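Local coordinates for protein putative oxidoreductase (Yersinia pestis, PDB 3KUX) that is a putative oxidoreductase that probably binds a nicotinamide adenine dinucleotide cofactor in its Rossmann-fold domain to carry out a redox reaction on a substrate not yet known, at residues Thr79-Pro82 / Leu83-Ala87; Ile309-Ala312 / Ile313-Thr316. All coordinates share one frame; numbering follows the deposited sequence.

Contact 1: residues Thr79-Pro82 / Leu83-Ala87; sequences THFP and LAQSA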
# COMPACT_ATOMS: atom_id res chain seq x y z
N THR A 79 9.91 -10.10 -11.74
CA THR A 79 9.55 -11.50 -11.57
C THR A 79 8.06 -11.69 -11.29
O THR A 79 7.51 -12.76 -11.52
CB THR A 79 10.34 -12.16 -10.42
OG1 THR A 79 10.05 -11.49 -9.19
CG2 THR A 79 11.83 -12.09 -10.70
N HIS A 80 7.42 -10.63 -10.79
CA HIS A 80 6.01 -10.68 -10.41
C HIS A 80 5.12 -11.41 -11.41
O HIS A 80 4.43 -12.35 -11.04
CB HIS A 80 5.47 -9.26 -10.17
CG HIS A 80 5.93 -8.65 -8.88
ND1 HIS A 80 5.35 -7.52 -8.34
CD2 HIS A 80 6.90 -9.02 -8.01
CE1 HIS A 80 5.95 -7.22 -7.21
NE2 HIS A 80 6.90 -8.11 -6.98
N PHE A 81 5.15 -10.99 -12.68
CA PHE A 81 4.29 -11.57 -13.70
C PHE A 81 4.54 -13.06 -13.94
O PHE A 81 3.63 -13.88 -13.80
CB PHE A 81 4.38 -10.80 -15.02
CG PHE A 81 3.48 -11.33 -16.10
CD1 PHE A 81 2.11 -11.17 -16.02
CD2 PHE A 81 4.01 -11.99 -17.20
CE1 PHE A 81 1.28 -11.66 -17.02
CE2 PHE A 81 3.19 -12.48 -18.20
CZ PHE A 81 1.83 -12.31 -18.11
N PRO A 82 5.78 -13.43 -14.31
CA PRO A 82 6.10 -14.85 -14.42
C PRO A 82 5.57 -15.62 -13.22
O PRO A 82 4.68 -16.47 -13.37
CB PRO A 82 7.63 -14.85 -14.42
CG PRO A 82 8.00 -13.57 -15.06
CD PRO A 82 6.92 -12.57 -14.70
N LEU A 83 6.10 -15.33 -12.03
CA LEU A 83 5.71 -16.04 -10.82
C LEU A 83 4.19 -16.04 -10.64
O LEU A 83 3.59 -17.07 -10.34
CB LEU A 83 6.38 -15.42 -9.59
CG LEU A 83 7.91 -15.45 -9.57
CD1 LEU A 83 8.44 -14.80 -8.29
CD2 LEU A 83 8.44 -16.87 -9.70
N ALA A 84 3.58 -14.87 -10.82
CA ALA A 84 2.13 -14.75 -10.73
C ALA A 84 1.43 -15.72 -11.67
O ALA A 84 0.56 -16.49 -11.26
CB ALA A 84 1.69 -13.32 -11.00
N GLN A 85 1.81 -15.70 -12.95
CA GLN A 85 1.23 -16.62 -13.92
C GLN A 85 1.39 -18.06 -13.45
O GLN A 85 0.42 -18.79 -13.32
CB GLN A 85 1.87 -16.44 -15.29
CG GLN A 85 1.34 -15.24 -16.07
CD GLN A 85 0.04 -15.54 -16.79
OE1 GLN A 85 -0.97 -14.88 -16.56
NE2 GLN A 85 0.07 -16.53 -17.67
N SER A 86 2.64 -18.46 -13.21
CA SER A 86 2.92 -19.81 -12.74
C SER A 86 1.98 -20.18 -11.59
O SER A 86 1.46 -21.30 -11.54
CB SER A 86 4.37 -19.93 -12.28
OG SER A 86 5.28 -19.79 -13.36
N ALA A 87 1.76 -19.24 -10.68
CA ALA A 87 0.95 -19.48 -9.49
C ALA A 87 -0.52 -19.71 -9.84
O ALA A 87 -1.13 -20.67 -9.36
CB ALA A 87 1.08 -18.32 -8.52
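Phe81 and Gln85 lie side by side on the first turns of helix 80-89, pointing the same way. Gln85 sets its CG over one face of the phenyl ring, 3.8 Å from the ring centroid and displaced toward the rim. This is a CH-pi contact, with CG of Gln85 3.6 Å from CZ of Phe81. Two torsions bring the groups together. CG of Phe81 stands opposite its own backbone N (chi1 -178°), which swings the ring alongside the following turn. The Gln85 chain folds at chi2 (-82°), and its amide comes to lie within 21° of the ring plane. The amide oxygen OE1 is held by His113 on helix 104-116, and Leu110 of that helix touches both side chains.

Thr79 and Leu83 also lie side by side, pointing the same way. Here OG1 of Thr79 meets the methyl CD1 of Leu83 at 3.8 Å. This is a van der Waals touch; CB of Thr79 lies 3.9 Å from the same methyl, CD1 of Leu83. The polar needs of OG1 are met by Thr75 and by the carbonyl of Pro76.

Beneath the side chains run i to i+4 backbone bonds. Leu83 N binds Thr79 O at 3.0 Å, and Gln85 N binds Phe81 O at 2.7 Å. Pro82 O takes Ser86 N at 2.9 Å and a weak second bond from Ser86 OG. Leu83 and Ala84 also rest on Ile73. This is the N-terminal part of the helix in a beta-alpha-beta unit, strand 70-73, helix 80-89 and strand 93-96, of a Rossmann fold.

Contact 2: residues Ile309-Ala312 / Ile313-Thr316; sequences IRDA and IWGT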
# COMPACT_ATOMS: atom_id res chain seq x y z
N ILE A 309 -8.05 -11.13 3.36
CA ILE A 309 -7.69 -12.10 2.34
C ILE A 309 -8.25 -13.46 2.74
O ILE A 309 -8.96 -14.11 1.98
CB ILE A 309 -6.17 -12.22 2.18
CG1 ILE A 309 -5.57 -10.90 1.69
CG2 ILE A 309 -5.82 -13.37 1.25
CD1 ILE A 309 -5.81 -10.61 0.21
N ARG A 310 -7.90 -13.88 3.96
CA ARG A 310 -8.46 -15.09 4.53
C ARG A 310 -9.95 -15.19 4.22
O ARG A 310 -10.39 -16.12 3.55
CB ARG A 310 -8.25 -15.08 6.04
CG ARG A 310 -8.86 -16.27 6.76
CD ARG A 310 -8.91 -16.01 8.25
NE ARG A 310 -9.84 -14.93 8.56
CZ ARG A 310 -9.76 -14.15 9.64
NH1 ARG A 310 -8.77 -14.31 10.51
NH2 ARG A 310 -10.66 -13.19 9.82
N ASP A 311 -10.72 -14.22 4.71
CA ASP A 311 -12.17 -14.27 4.60
C ASP A 311 -12.67 -14.28 3.16
O ASP A 311 -13.72 -14.85 2.87
CB ASP A 311 -12.80 -13.13 5.39
CG ASP A 311 -12.61 -13.28 6.89
OD1 ASP A 311 -12.20 -14.38 7.32
OD2 ASP A 311 -12.86 -12.32 7.63
N ALA A 312 -11.92 -13.65 2.26
CA ALA A 312 -12.28 -13.64 0.84
C ALA A 312 -12.09 -15.02 0.21
O ALA A 312 -12.94 -15.48 -0.56
CB ALA A 312 -11.48 -12.60 0.10
N ILE A 313 -10.98 -15.67 0.53
CA ILE A 313 -10.72 -17.03 0.06
C ILE A 313 -11.90 -17.93 0.40
O ILE A 313 -12.43 -18.63 -0.46
CB ILE A 313 -9.47 -17.63 0.73
CG1 ILE A 313 -8.21 -16.81 0.41
CG2 ILE A 313 -9.29 -19.09 0.32
CD1 ILE A 313 -7.90 -16.68 -1.06
N TRP A 314 -12.29 -17.91 1.67
CA TRP A 314 -13.39 -18.74 2.15
C TRP A 314 -14.73 -18.28 1.60
O TRP A 314 -15.76 -18.89 1.87
CB TRP A 314 -13.41 -18.79 3.68
CG TRP A 314 -12.25 -19.56 4.24
CD1 TRP A 314 -11.54 -20.55 3.61
CD2 TRP A 314 -11.68 -19.44 5.55
NE1 TRP A 314 -10.56 -21.03 4.45
CE2 TRP A 314 -10.62 -20.37 5.64
CE3 TRP A 314 -11.97 -18.63 6.66
CZ2 TRP A 314 -9.85 -20.51 6.79
CZ3 TRP A 314 -11.19 -18.77 7.80
CH2 TRP A 314 -10.15 -19.70 7.86
N GLY A 315 -14.71 -17.19 0.83
CA GLY A 315 -15.91 -16.69 0.17
C GLY A 315 -16.84 -15.92 1.09
O GLY A 315 -17.97 -15.61 0.72
N THR A 316 -16.35 -15.59 2.28
CA THR A 316 -17.16 -14.89 3.27
C THR A 316 -17.32 -13.39 2.98
O THR A 316 -18.38 -12.81 3.24
CB THR A 316 -16.56 -15.03 4.69
OG1 THR A 316 -15.92 -16.31 4.82
CG2 THR A 316 -17.65 -14.89 5.75
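Arg310 and Trp314 make the main side-chain contact, where the aliphatic part of the arginine passes over one face of the indole. CG of Arg310 sits 3.9 Å from the centroid of the six-membered ring, a CH-pi contact. CD of Arg310 follows at 3.6 Å from CZ3 of Trp314. The guanidinium plane is then only 11° from the ring plane. A bend at chi3 (67°) turns this group toward Asp311.

The charged contact is between neighbours. NE of Arg310 donates to OD1 of Asp311 at 2.7 Å, within the guanidinium plane but from above the carboxylate plane. NH2 adds weak bonds to both carboxylate oxygens, and NH1 donates to the carbonyl oxygen of Pro31. Together these bonds limit rotation of the guanidinium group.

Apolar packing is slighter: CG2 of Ile309 lies 4.3 Å from CG1 of Ile313. Ile8 of strand 8-13 touches Arg310, Ile313 and Trp314.

The backbone bonds end the helix. Ile313 N and Trp314 N still reach back four residues, to Ile309 O and Arg310 O. Then Gly315 N binds Ala312 O at 2.8 Å, and Thr316 N binds Asp311 O at 2.8 Å. Thr316 OG1 adds a weak bond to the same oxygen. Gly315 has positive phi, which favours glycine. These features define a Schellman motif at the C-terminal end of helix 303-313.

In the fold
Both contacts are local, but they sit at opposite ends of different helices. Contact 1 lies at the start of helix 80-89 and is partly buried. Contact 2 lies at the end of helix 303-313, at the surface. Contact 1 belongs to the NAD-binding Rossmann-fold part, contact 2 to the C-terminal alpha/beta family part. Their centres are about 22 Å apart with no touch. Each has a CH-pi contact over an aromatic face. In contact 1 the CH donor is a neutral glutamine tied to helix 104-116. In contact 2 it is an arginine in a salt bridge. Both meet the same parallel sheet: residues 309-316 touch strands 8-13 and 93-96, and strand 93-96 also packs on residues 79-87.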